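PDB 3C4N: FAD dependent oxidoreductase domain-containing protein from Deinococcus radiodurans R1, which is of unknown function but probably acts as an FAD-dependent oxidoreductase and binds ADP in a dinucleotide-type site. Local coordinates for residues T87-P92 / V159-P164; T168-S173 / R279-G284; Y254-R259 / G312-L317. One frame throughout, in Å; residues are numbered along the deposited sequence.

The three contacts all reach one mixed sheet of the chain, which is distinct from the sheet holding the parallel strands 36-42 and 64-67. Contact 1 closes before contact 2 opens, and strands 159-163 and 167-169 follow each other in the chain. Contacts 2 and 3 interleave in sequence, and their centres are about 18 Å apart. They touch through Arg-259, whose NH1 lies 3.1 Å from Asn-282 O, a weak hydrogen bond. Contacts 1 and 3 lie about 24 Å apart between centres, without touching. Contact 1 joins a loop to a strand, contact 2 mainly strand to strand, and contact 3 a strand to the start of a helix. The Tyr-169 side chain of contact 2 is about 10 Å from bound ADP.

Contact 1: T87-P92 / V159-P164; sequences TAQDIP and VARVDP
The carboxylate of Asp-163 takes two donors from Thr-87 and Ala-88 on a single oxygen, OD2. Thr-87 OG1 donates to the anti lone pair of Asp-163 OD2 at 2.6 Å. The backbone N of Ala-88 meets the same Asp-163 OD2 at 2.8 Å, from the syn side but 34° out of the carboxylate plane. That second bond is bent, with an N-H...O angle of 141°. The other oxygen, OD1, is held by the backbone N of Arg-165. Bonds at both oxygens should limit rotation of the group. The second flat group is the amide of Gln-89. Its plane stands 70° from the guanidinium of Arg-161, so the two do not stack. The amide end instead approaches the CG of Arg-161 and the backbone O of that residue. The Gln-89 chain runs extended beyond CG to get there.

Thr-87 turns its hydroxyl anti to the backbone N, which brings OG1 to the carboxylate. The position of OG1 is also consistent with an ST turn to Gln-89 N, though the place of that nitrogen is less sure. The Asp-163 carboxylate reaches the loop from the strand.

Segment 87-92 belongs to the loop between strand 85-86 and helix 96-107. The other partner is strand 159-163, which pairs antiparallel with strands 118-127 and 136-137. Thr-87 and Gln-89 also touch Leu-123 of strand 118-127. The loop thus meets the sheet through these two residues, and helix 379-398 through Asp-90 and Ile-91, which pack on Thr-381.

Contact 2: T168-S173 / R279-G284; sequences TYRPGS and RPQNGG
Thr-168 and Gln-281 cover opposite faces of the Arg-279 guanidinium. Thr-168 CB lies over the centre of one face, 3.5 Å from Arg-279 CZ. Gln-281 OE1 sits above the other face, 3.8 Å from its plane. The edge is used for polar contacts. Arg-279 NH2 gives a weak, bent bond of 3.0 Å to Tyr-169 O, which lies in the guanidinium plane. NH1 of Arg-279 turns back to Pro-280 O at 2.8 Å, also close to that plane. NE donates to Pro-83 O.

The Arg-279 side chain leaves with CG opposite the backbone N and then bends at chi2 (70°). This carries the guanidinium across to strand 167-169. Thr-168 CB points at the guanidinium from the backbone. Its chi1 turns the methyl there as well, with Thr-168 CG2 3.6 Å from Arg-279 NE. OG1 of Thr-168 is engaged with Arg-121 and Glu-119 of strand 118-127.

Arg-170 folds differently. Its chain bends at chi2 and again at chi3, which brings its end toward Gln-281. The amide of Gln-281 then stacks on the Arg-170 guanidinium, with planes 18° apart and NE2 3.8 Å above the centre. The two guanidinium planes, by contrast, are 85° apart.

Arg-279 is buried. The carbonyls of Pro-280 and Pro-83 accept bonds from it, and Tyr-169 O a weak one. These probably limit its rotation. The like charges of Arg-170 NE and Arg-279 NH2 stay 5.0 Å apart. Gln-281 lies against a face of each, so a neutral amide bridges two groups that are probably both cationic.

Contact 3: Y254-R259 / G312-L317; sequences YRQFPR and GLRREL
Gln-256 points its side chain at the backbone of Gly-312 and Arg-314 and bonds to both with its amide. Gln-256 NE2 donates to Gly-312 O at 2.8 Å, and Gln-256 OE1 accepts from Arg-314 N at 3.0 Å. The N-H...O angles are 153° and 157°, so both bonds are fairly straight. The Gln-256 chain is extended beyond CG, and its NE2 and OE1 bond to the residues before and after Leu-313.

Arg-314 crosses this amide obliquely. Its CG lies 3.4 Å from Gln-256 OE1, while its guanidinium plane stands 83° from the amide. Its CD lies at the ring edge of Tyr-254. The bend at chi3 then turns Arg-314 NE toward Tyr-254 O, 3.8 Å away. NH1 of Arg-314 is taken by Asp-295 and Tyr-299. NH2 makes a charge contact with Glu-316 OE1, which lies well out of the guanidinium plane.

Farther along, CG of the Pro-258 ring meets CD1 of Leu-317 at 4.1 Å. This is the apolar part of the buried contact.

Arg-314 is at the N-cap position of helix 315-324, and its backbone N-H is the one Gln-256 OE1 accepts from. Strand 251-260 of the mixed sheet thus holds the loop leading into this helix by amide-to-backbone bonds, with Pro-258 against Leu-317 in the first turn.

Contact 1: T87-P92 / V159-P164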
ATOM      1  N   THR A  87      -5.626   3.454  29.634  1.00 12.53           N
ATOM      2  CA  THR A  87      -5.828   3.517  31.077  1.00 17.65           C
ATOM      3  C   THR A  87      -7.168   4.115  31.448  1.00 16.61           C
ATOM      4  O   THR A  87      -7.583   5.116  30.869  1.00 19.94           O
ATOM      5  CB  THR A  87      -4.731   4.347  31.769  1.00 12.66           C
ATOM      6  OG1 THR A  87      -5.020   4.421  33.164  1.00 12.12           O
ATOM      7  CG2 THR A  87      -4.666   5.756  31.193  1.00  3.69           C
ATOM      8  N   ALA A  88      -7.826   3.514  32.429  1.00 17.64           N
ATOM      9  CA  ALA A  88      -9.124   3.998  32.887  1.00 19.68           C
ATOM     10  C   ALA A  88      -9.015   5.419  33.427  1.00 16.64           C
ATOM     11  O   ALA A  88     -10.028   6.070  33.678  1.00 19.96           O
ATOM     12  CB  ALA A  88      -9.682   3.069  33.966  1.00 10.59           C
ATOM     13  N   GLN A  89      -7.791   5.909  33.599  1.00 23.31           N
ATOM     14  CA  GLN A  89      -7.609   7.267  34.120  1.00 25.29           C
ATOM     15  C   GLN A  89      -7.651   8.299  33.004  1.00 20.52           C
ATOM     16  O   GLN A  89      -7.619   9.502  33.254  1.00 22.10           O
ATOM     17  CB  GLN A  89      -6.289   7.377  34.898  1.00 30.58           C
ATOM     18  CG  GLN A  89      -6.275   6.547  36.180  1.00 25.46           C
ATOM     19  CD  GLN A  89      -4.936   6.554  36.887  1.00 33.95           C
ATOM     20  OE1 GLN A  89      -4.745   5.854  37.887  1.00 32.29           O
ATOM     21  NE2 GLN A  89      -3.998   7.346  36.375  1.00 35.15           N
ATOM     22  N   ASP A  90      -7.719   7.830  31.765  1.00 17.63           N
ATOM     23  CA  ASP A  90      -7.784   8.753  30.652  1.00 20.31           C
ATOM     24  C   ASP A  90      -9.181   8.783  30.067  1.00 20.00           C
ATOM     25  O   ASP A  90      -9.376   9.218  28.935  1.00 21.64           O
ATOM     26  CB  ASP A  90      -6.779   8.371  29.571  1.00 23.03           C
ATOM     27  CG  ASP A  90      -5.364   8.773  29.924  1.00 27.97           C
ATOM     28  OD1 ASP A  90      -5.165   9.442  30.970  1.00 18.20           O
ATOM     29  OD2 ASP A  90      -4.449   8.428  29.141  1.00 29.20           O
ATOM     30  N   ILE A  91     -10.154   8.325  30.846  1.00 17.43           N
ATOM     31  CA  ILE A  91     -11.537   8.312  30.403  1.00 16.44           C
ATOM     32  C   ILE A  91     -12.287   9.508  30.985  1.00 19.67           C
ATOM     33  O   ILE A  91     -12.497   9.589  32.191  1.00 17.11           O
ATOM     34  CB  ILE A  91     -12.271   7.038  30.870  1.00 18.84           C
ATOM     35  CG1 ILE A  91     -11.530   5.784  30.392  1.00 19.62           C
ATOM     36  CG2 ILE A  91     -13.712   7.056  30.345  1.00 13.91           C
ATOM     37  CD1 ILE A  91     -12.078   4.482  30.968  1.00  6.85           C
ATOM     38  N   PRO A  92     -12.677  10.467  30.135  1.00 19.79           N
ATOM     39  CA  PRO A  92     -13.413  11.627  30.644  1.00 22.84           C
ATOM     40  C   PRO A  92     -14.783  11.094  31.060  1.00 24.96           C
ATOM     41  O   PRO A  92     -15.152   9.985  30.669  1.00 26.84           O
ATOM     42  CB  PRO A  92     -13.514  12.542  29.424  1.00 21.85           C
ATOM     43  CG  PRO A  92     -12.275  12.224  28.654  1.00 16.09           C
ATOM     44  CD  PRO A  92     -12.217  10.706  28.757  1.00 26.29           C
ATOM     45  N   VAL A 159       2.111   7.947  48.057  1.00 34.55           N
ATOM     46  CA  VAL A 159       0.913   7.268  47.575  1.00 36.01           C
ATOM     47  C   VAL A 159       0.672   7.384  46.064  1.00 39.64           C
ATOM     48  O   VAL A 159       1.281   8.211  45.382  1.00 34.53           O
ATOM     49  CB  VAL A 159      -0.336   7.798  48.309  1.00 38.69           C
ATOM     50  CG1 VAL A 159      -0.170   7.619  49.826  1.00 27.16           C
ATOM     51  CG2 VAL A 159      -0.556   9.272  47.958  1.00 29.78           C
ATOM     52  N   ALA A 160      -0.235   6.554  45.553  1.00 38.48           N
ATOM     53  CA  ALA A 160      -0.565   6.564  44.136  1.00 44.22           C
ATOM     54  C   ALA A 160      -1.968   6.021  43.862  1.00 45.63           C
ATOM     55  O   ALA A 160      -2.592   5.392  44.718  1.00 46.92           O
ATOM     56  CB  ALA A 160       0.463   5.743  43.359  1.00 34.63           C
ATOM     57  N   ARG A 161      -2.454   6.280  42.653  1.00 43.37           N
ATOM     58  CA  ARG A 161      -3.760   5.802  42.216  1.00 36.93           C
ATOM     59  C   ARG A 161      -3.437   4.722  41.179  1.00 32.81           C
ATOM     60  O   ARG A 161      -3.041   5.029  40.055  1.00 33.17           O
ATOM     61  CB  ARG A 161      -4.549   6.954  41.580  1.00 41.33           C
ATOM     62  CG  ARG A 161      -5.853   6.559  40.876  1.00 41.49           C
ATOM     63  CD  ARG A 161      -7.088   6.887  41.707  1.00 41.67           C
ATOM     64  NE  ARG A 161      -7.018   8.230  42.278  1.00 48.47           N
ATOM     65  CZ  ARG A 161      -6.837   9.345  41.573  1.00 49.04           C
ATOM     66  NH1 ARG A 161      -6.714   9.291  40.253  1.00 45.71           N
ATOM     67  NH2 ARG A 161      -6.748  10.514  42.195  1.00 46.12           N
ATOM     68  N   VAL A 162      -3.580   3.462  41.573  1.00 23.75           N
ATOM     69  CA  VAL A 162      -3.285   2.342  40.684  1.00 28.23           C
ATOM     70  C   VAL A 162      -4.429   1.969  39.743  1.00 26.87           C
ATOM     71  O   VAL A 162      -5.595   2.012  40.129  1.00 29.47           O
ATOM     72  CB  VAL A 162      -2.950   1.064  41.482  1.00 32.67           C
ATOM     73  CG1 VAL A 162      -2.541  -0.046  40.526  1.00 34.82           C
ATOM     74  CG2 VAL A 162      -1.851   1.343  42.496  1.00 31.47           C
ATOM     75  N   ASP A 163      -4.089   1.600  38.513  1.00 21.42           N
ATOM     76  CA  ASP A 163      -5.093   1.163  37.541  1.00 26.48           C
ATOM     77  C   ASP A 163      -4.642  -0.206  37.057  1.00 25.52           C
ATOM     78  O   ASP A 163      -3.783  -0.316  36.185  1.00 32.84           O
ATOM     79  CB  ASP A 163      -5.200   2.135  36.358  1.00 23.56           C
ATOM     80  CG  ASP A 163      -5.972   1.544  35.183  1.00 29.45           C
ATOM     81  OD1 ASP A 163      -6.525   0.429  35.317  1.00 17.43           O
ATOM     82  OD2 ASP A 163      -6.021   2.192  34.115  1.00 26.79           O
ATOM     83  N   PRO A 164      -5.215  -1.273  37.630  1.00 30.87           N
ATOM     84  CA  PRO A 164      -4.862  -2.647  37.258  1.00 30.53           C
ATOM     85  C   PRO A 164      -5.259  -3.051  35.841  1.00 30.92           C
ATOM     86  O   PRO A 164      -4.770  -4.056  35.326  1.00 33.35           O
ATOM     87  CB  PRO A 164      -5.580  -3.490  38.317  1.00 33.89           C
ATOM     88  CG  PRO A 164      -5.687  -2.558  39.491  1.00 37.34           C
ATOM     89  CD  PRO A 164      -6.096  -1.270  38.810  1.00 32.70           C
TER

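Contact 2: T168-S173 / R279-G284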
ATOM      1  N   THR A 168      -0.509  -1.619  27.478  1.00 14.05           N
ATOM      2  CA  THR A 168       0.446  -0.943  26.602  1.00 17.05           C
ATOM      3  C   THR A 168       0.508  -1.666  25.266  1.00 17.21           C
ATOM      4  O   THR A 168       0.441  -2.893  25.205  1.00 13.58           O
ATOM      5  CB  THR A 168       1.889  -0.864  27.172  1.00 18.31           C
ATOM      6  OG1 THR A 168       2.298  -2.142  27.664  1.00 19.45           O
ATOM      7  CG2 THR A 168       1.968   0.176  28.280  1.00 21.48           C
ATOM      8  N   TYR A 169       0.617  -0.888  24.196  1.00 17.72           N
ATOM      9  CA  TYR A 169       0.711  -1.432  22.847  1.00 14.95           C
ATOM     10  C   TYR A 169       1.373  -0.396  21.962  1.00 15.34           C
ATOM     11  O   TYR A 169       1.556   0.755  22.369  1.00 15.70           O
ATOM     12  CB  TYR A 169      -0.682  -1.742  22.304  1.00 17.63           C
ATOM     13  CG  TYR A 169      -1.581  -0.524  22.151  1.00 23.58           C
ATOM     14  CD1 TYR A 169      -1.686   0.163  20.924  1.00 25.69           C
ATOM     15  CD2 TYR A 169      -2.351  -0.077  23.221  1.00 13.89           C
ATOM     16  CE1 TYR A 169      -2.551   1.262  20.775  1.00 15.61           C
ATOM     17  CE2 TYR A 169      -3.208   1.009  23.086  1.00 15.03           C
ATOM     18  CZ  TYR A 169      -3.311   1.671  21.869  1.00 23.14           C
ATOM     19  OH  TYR A 169      -4.202   2.716  21.754  1.00 17.39           O
ATOM     20  N   ARG A 170       1.724  -0.788  20.745  1.00 12.39           N
ATOM     21  CA  ARG A 170       2.344   0.157  19.822  1.00  9.82           C
ATOM     22  C   ARG A 170       1.289   0.675  18.852  1.00  9.79           C
ATOM     23  O   ARG A 170       0.748  -0.079  18.044  1.00 15.80           O
ATOM     24  CB  ARG A 170       3.481  -0.518  19.043  1.00  5.49           C
ATOM     25  CG  ARG A 170       4.594  -1.074  19.910  1.00 14.44           C
ATOM     26  CD  ARG A 170       5.254   0.031  20.720  1.00 28.45           C
ATOM     27  NE  ARG A 170       5.824   1.065  19.855  1.00 34.20           N
ATOM     28  CZ  ARG A 170       7.013   0.989  19.267  1.00 41.82           C
ATOM     29  NH1 ARG A 170       7.783  -0.077  19.454  1.00 39.71           N
ATOM     30  NH2 ARG A 170       7.423   1.975  18.478  1.00 42.57           N
ATOM     31  N   PRO A 171       0.981   1.976  18.917  1.00 16.18           N
ATOM     32  CA  PRO A 171      -0.023   2.558  18.021  1.00 11.99           C
ATOM     33  C   PRO A 171       0.356   2.348  16.562  1.00 18.41           C
ATOM     34  O   PRO A 171      -0.511   2.196  15.699  1.00 13.46           O
ATOM     35  CB  PRO A 171      -0.018   4.040  18.402  1.00 17.96           C
ATOM     36  CG  PRO A 171       0.400   4.019  19.846  1.00 14.15           C
ATOM     37  CD  PRO A 171       1.514   2.993  19.837  1.00 17.10           C
ATOM     38  N   GLY A 172       1.666   2.347  16.306  1.00 21.81           N
ATOM     39  CA  GLY A 172       2.182   2.146  14.964  1.00 12.40           C
ATOM     40  C   GLY A 172       1.729   0.801  14.436  1.00 16.52           C
ATOM     41  O   GLY A 172       1.263   0.695  13.302  1.00 18.62           O
ATOM     42  N   SER A 173       1.862  -0.234  15.257  1.00 13.12           N
ATOM     43  CA  SER A 173       1.427  -1.566  14.855  1.00 15.36           C
ATOM     44  C   SER A 173      -0.086  -1.610  14.654  1.00 13.87           C
ATOM     45  O   SER A 173      -0.577  -2.287  13.756  1.00 17.90           O
ATOM     46  CB  SER A 173       1.815  -2.599  15.910  1.00 20.75           C
ATOM     47  OG  SER A 173       3.213  -2.793  15.926  1.00 36.98           O
ATOM     48  N   ARG A 279       6.728   5.702  30.215  1.00 19.32           N
ATOM     49  CA  ARG A 279       6.271   4.527  29.487  1.00 16.43           C
ATOM     50  C   ARG A 279       7.396   3.543  29.250  1.00 22.10           C
ATOM     51  O   ARG A 279       8.253   3.754  28.385  1.00 19.33           O
ATOM     52  CB  ARG A 279       5.666   4.952  28.138  1.00 16.68           C
ATOM     53  CG  ARG A 279       5.604   3.859  27.040  1.00 22.88           C
ATOM     54  CD  ARG A 279       4.585   2.757  27.324  1.00 25.46           C
ATOM     55  NE  ARG A 279       4.021   2.179  26.089  1.00 32.31           N
ATOM     56  CZ  ARG A 279       4.392   1.026  25.531  1.00 21.43           C
ATOM     57  NH1 ARG A 279       5.342   0.281  26.080  1.00 31.26           N
ATOM     58  NH2 ARG A 279       3.811   0.617  24.415  1.00 21.50           N
ATOM     59  N   PRO A 280       7.419   2.448  30.027  1.00 28.43           N
ATOM     60  CA  PRO A 280       8.470   1.438  29.857  1.00 20.91           C
ATOM     61  C   PRO A 280       8.425   0.864  28.439  1.00 23.16           C
ATOM     62  O   PRO A 280       7.367   0.463  27.955  1.00 20.71           O
ATOM     63  CB  PRO A 280       8.131   0.401  30.927  1.00 22.36           C
ATOM     64  CG  PRO A 280       6.638   0.560  31.101  1.00 24.91           C
ATOM     65  CD  PRO A 280       6.464   2.051  31.078  1.00 23.30           C
ATOM     66  N   GLN A 281       9.573   0.825  27.776  1.00 23.85           N
ATOM     67  CA  GLN A 281       9.622   0.322  26.411  1.00 33.12           C
ATOM     68  C   GLN A 281      11.057   0.073  25.952  1.00 35.12           C
ATOM     69  O   GLN A 281      11.958   0.855  26.260  1.00 39.78           O
ATOM     70  CB  GLN A 281       8.952   1.327  25.474  1.00 30.88           C
ATOM     71  CG  GLN A 281       8.802   0.839  24.057  1.00 46.49           C
ATOM     72  CD  GLN A 281       8.288   1.921  23.121  1.00 58.57           C
ATOM     73  OE1 GLN A 281       7.140   2.398  23.243  1.00 50.08           O
ATOM     74  NE2 GLN A 281       9.141   2.323  22.177  1.00 56.89           N
ATOM     75  N   ASN A 282      11.274  -1.019  25.222  1.00 33.97           N
ATOM     76  CA  ASN A 282      12.611  -1.343  24.735  1.00 37.92           C
ATOM     77  C   ASN A 282      13.654  -1.366  25.852  1.00 38.78           C
ATOM     78  O   ASN A 282      14.769  -0.878  25.674  1.00 40.84           O
ATOM     79  CB  ASN A 282      13.039  -0.333  23.672  1.00 42.33           C
ATOM     80  CG  ASN A 282      13.026  -0.920  22.281  1.00 54.28           C
ATOM     81  OD1 ASN A 282      12.018  -1.485  21.841  1.00 60.47           O
ATOM     82  ND2 ASN A 282      14.144  -0.787  21.571  1.00 54.20           N
ATOM     83  N   GLY A 283      13.285  -1.922  27.003  1.00 36.77           N
ATOM     84  CA  GLY A 283      14.211  -2.007  28.118  1.00 33.42           C
ATOM     85  C   GLY A 283      14.450  -0.693  28.831  1.00 31.73           C
ATOM     86  O   GLY A 283      15.226  -0.632  29.781  1.00 33.84           O
ATOM     87  N   GLY A 284      13.786   0.360  28.378  1.00 26.62           N
ATOM     88  CA  GLY A 284      13.948   1.653  29.007  1.00 25.75           C
ATOM     89  C   GLY A 284      12.600   2.298  29.253  1.00 26.52           C
ATOM     90  O   GLY A 284      11.604   1.614  29.478  1.00 25.15           O
TER

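Contact 3: Y254-R259 / G312-L317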
ATOM      1  N   TYR A 254       2.882  20.652  19.988  1.00 17.20           N
ATOM      2  CA  TYR A 254       4.045  19.860  19.644  1.00 16.94           C
ATOM      3  C   TYR A 254       4.565  19.241  20.915  1.00 20.35           C
ATOM      4  O   TYR A 254       4.906  19.935  21.877  1.00 11.25           O
ATOM      5  CB  TYR A 254       5.147  20.702  19.034  1.00 21.60           C
ATOM      6  CG  TYR A 254       6.339  19.885  18.598  1.00 24.38           C
ATOM      7  CD1 TYR A 254       6.240  18.973  17.551  1.00 27.85           C
ATOM      8  CD2 TYR A 254       7.582  20.065  19.192  1.00 25.57           C
ATOM      9  CE1 TYR A 254       7.354  18.270  17.101  1.00 27.39           C
ATOM     10  CE2 TYR A 254       8.698  19.368  18.748  1.00 22.42           C
ATOM     11  CZ  TYR A 254       8.581  18.482  17.703  1.00 25.92           C
ATOM     12  OH  TYR A 254       9.704  17.861  17.219  1.00 24.36           O
ATOM     13  N   ARG A 255       4.636  17.918  20.903  1.00 26.38           N
ATOM     14  CA  ARG A 255       5.091  17.172  22.056  1.00 22.00           C
ATOM     15  C   ARG A 255       6.276  16.312  21.677  1.00 23.59           C
ATOM     16  O   ARG A 255       6.274  15.641  20.647  1.00 20.08           O
ATOM     17  CB  ARG A 255       3.954  16.307  22.570  1.00 21.06           C
ATOM     18  CG  ARG A 255       4.314  15.420  23.729  1.00 25.90           C
ATOM     19  CD  ARG A 255       3.206  14.404  23.928  1.00 26.24           C
ATOM     20  NE  ARG A 255       2.478  14.618  25.166  1.00 20.00           N
ATOM     21  CZ  ARG A 255       1.317  14.042  25.449  1.00 20.06           C
ATOM     22  NH1 ARG A 255       0.751  13.223  24.573  1.00 14.65           N
ATOM     23  NH2 ARG A 255       0.736  14.274  26.618  1.00 13.10           N
ATOM     24  N   GLN A 256       7.288  16.340  22.531  1.00 19.91           N
ATOM     25  CA  GLN A 256       8.499  15.576  22.313  1.00 26.89           C
ATOM     26  C   GLN A 256       8.445  14.313  23.166  1.00 26.54           C
ATOM     27  O   GLN A 256       7.747  14.277  24.177  1.00 21.24           O
ATOM     28  CB  GLN A 256       9.707  16.430  22.697  1.00 31.59           C
ATOM     29  CG  GLN A 256       9.728  17.785  22.010  1.00 30.70           C
ATOM     30  CD  GLN A 256      10.905  18.637  22.438  1.00 34.90           C
ATOM     31  OE1 GLN A 256      10.990  19.080  23.592  1.00 33.46           O
ATOM     32  NE2 GLN A 256      11.828  18.871  21.507  1.00 27.07           N
ATOM     33  N   PHE A 257       9.176  13.277  22.763  1.00 24.39           N
ATOM     34  CA  PHE A 257       9.179  12.032  23.519  1.00 24.01           C
ATOM     35  C   PHE A 257      10.593  11.551  23.837  1.00 28.59           C
ATOM     36  O   PHE A 257      10.988  10.440  23.455  1.00 29.30           O
ATOM     37  CB  PHE A 257       8.425  10.940  22.751  1.00 22.22           C
ATOM     38  CG  PHE A 257       7.043  11.345  22.317  1.00 17.36           C
ATOM     39  CD1 PHE A 257       6.859  12.144  21.190  1.00 20.36           C
ATOM     40  CD2 PHE A 257       5.922  10.910  23.017  1.00 12.91           C
ATOM     41  CE1 PHE A 257       5.578  12.497  20.763  1.00 15.67           C
ATOM     42  CE2 PHE A 257       4.637  11.257  22.601  1.00 12.84           C
ATOM     43  CZ  PHE A 257       4.464  12.052  21.468  1.00 14.98           C
ATOM     44  N   PRO A 258      11.376  12.374  24.552  1.00 26.27           N
ATOM     45  CA  PRO A 258      12.743  11.959  24.887  1.00 20.25           C
ATOM     46  C   PRO A 258      12.780  10.623  25.628  1.00 24.99           C
ATOM     47  O   PRO A 258      11.871  10.300  26.396  1.00 26.04           O
ATOM     48  CB  PRO A 258      13.265  13.127  25.727  1.00 18.87           C
ATOM     49  CG  PRO A 258      12.027  13.719  26.320  1.00 20.02           C
ATOM     50  CD  PRO A 258      11.034  13.656  25.192  1.00 18.07           C
ATOM     51  N   ARG A 259      13.838   9.852  25.389  1.00 32.16           N
ATOM     52  CA  ARG A 259      13.997   8.544  26.012  1.00 28.68           C
ATOM     53  C   ARG A 259      14.836   8.540  27.289  1.00 27.64           C
ATOM     54  O   ARG A 259      15.829   9.257  27.397  1.00 30.22           O
ATOM     55  CB  ARG A 259      14.603   7.550  25.021  1.00 23.68           C
ATOM     56  CG  ARG A 259      14.864   6.212  25.670  1.00 29.66           C
ATOM     57  CD  ARG A 259      14.927   5.082  24.681  1.00 31.89           C
ATOM     58  NE  ARG A 259      15.628   3.992  25.286  1.00 46.21           N
ATOM     59  CZ  ARG A 259      15.306   2.733  25.565  1.00 40.46           C
ATOM     60  NH1 ARG A 259      14.146   2.133  25.319  1.00 45.21           N
ATOM     61  NH2 ARG A 259      16.271   2.067  26.159  1.00 38.41           N
ATOM     62  N   GLY A 312      17.856  19.824  23.516  1.00 36.80           N
ATOM     63  CA  GLY A 312      16.830  19.664  22.495  1.00 32.36           C
ATOM     64  C   GLY A 312      15.396  19.729  22.991  1.00 28.59           C
ATOM     65  O   GLY A 312      14.470  19.664  22.192  1.00 23.97           O
ATOM     66  N   LEU A 313      15.221  19.868  24.305  1.00 31.47           N
ATOM     67  CA  LEU A 313      13.908  19.930  24.937  1.00 23.96           C
ATOM     68  C   LEU A 313      13.379  21.360  25.064  1.00 32.12           C
ATOM     69  O   LEU A 313      14.137  22.282  25.381  1.00 39.23           O
ATOM     70  CB  LEU A 313      13.980  19.285  26.326  1.00 18.25           C
ATOM     71  CG  LEU A 313      14.231  17.775  26.406  1.00 28.12           C
ATOM     72  CD1 LEU A 313      15.539  17.424  25.743  1.00 35.83           C
ATOM     73  CD2 LEU A 313      14.243  17.326  27.862  1.00 20.76           C
ATOM     74  N   ARG A 314      12.080  21.541  24.831  1.00 31.57           N
ATOM     75  CA  ARG A 314      11.463  22.861  24.932  1.00 32.99           C
ATOM     76  C   ARG A 314      11.573  23.391  26.345  1.00 35.83           C
ATOM     77  O   ARG A 314      11.625  22.620  27.305  1.00 37.31           O
ATOM     78  CB  ARG A 314       9.986  22.818  24.539  1.00 34.22           C
ATOM     79  CG  ARG A 314       9.739  22.214  23.186  1.00 44.95           C
ATOM     80  CD  ARG A 314       8.451  22.695  22.560  1.00 47.61           C
ATOM     81  NE  ARG A 314       7.279  22.528  23.349  1.00 42.61           N
ATOM     82  CZ  ARG A 314       6.243  23.333  23.552  1.00 52.05           C
ATOM     83  NH1 ARG A 314       6.093  24.550  23.035  1.00 43.72           N
ATOM     84  NH2 ARG A 314       5.287  22.811  24.293  1.00 62.12           N
ATOM     85  N   ARG A 315      11.598  24.713  26.461  1.00 33.13           N
ATOM     86  CA  ARG A 315      11.710  25.377  27.753  1.00 34.34           C
ATOM     87  C   ARG A 315      10.684  24.815  28.748  1.00 34.83           C
ATOM     88  O   ARG A 315      11.016  24.499  29.892  1.00 38.35           O
ATOM     89  CB  ARG A 315      11.526  26.892  27.566  1.00 35.81           C
ATOM     90  CG  ARG A 315      11.468  27.724  28.850  1.00 44.35           C
ATOM     91  CD  ARG A 315      11.144  29.200  28.534  1.00 47.40           C
ATOM     92  NE  ARG A 315       9.965  29.336  27.674  1.00 46.36           N
ATOM     93  CZ  ARG A 315       8.711  29.097  28.057  1.00 48.73           C
ATOM     94  NH1 ARG A 315       8.449  28.712  29.302  1.00 45.89           N
ATOM     95  NH2 ARG A 315       7.717  29.226  27.184  1.00 43.04           N
ATOM     96  N   GLU A 316       9.445  24.657  28.300  1.00 33.58           N
ATOM     97  CA  GLU A 316       8.409  24.149  29.179  1.00 32.76           C
ATOM     98  C   GLU A 316       8.673  22.760  29.730  1.00 33.42           C
ATOM     99  O   GLU A 316       8.387  22.491  30.897  1.00 29.88           O
ATOM    100  CB  GLU A 316       7.067  24.177  28.470  1.00 33.78           C
ATOM    101  CG  GLU A 316       6.543  25.579  28.301  1.00 45.74           C
ATOM    102  CD  GLU A 316       5.072  25.599  27.988  1.00 52.82           C
ATOM    103  OE1 GLU A 316       4.707  25.131  26.888  1.00 64.63           O
ATOM    104  OE2 GLU A 316       4.287  26.068  28.845  1.00 50.53           O
ATOM    105  N   LEU A 317       9.217  21.876  28.901  1.00 33.22           N
ATOM    106  CA  LEU A 317       9.517  20.522  29.350  1.00 32.83           C
ATOM    107  C   LEU A 317      10.658  20.600  30.366  1.00 32.08           C
ATOM    108  O   LEU A 317      10.644  19.915  31.390  1.00 32.61           O
ATOM    109  CB  LEU A 317       9.930  19.640  28.169  1.00 26.60           C
ATOM    110  CG  LEU A 317       9.601  18.145  28.291  1.00 32.37           C
ATOM    111  CD1 LEU A 317      10.373  17.374  27.225  1.00 32.18           C
ATOM    112  CD2 LEU A 317       9.955  17.622  29.661  1.00 26.68           C
TER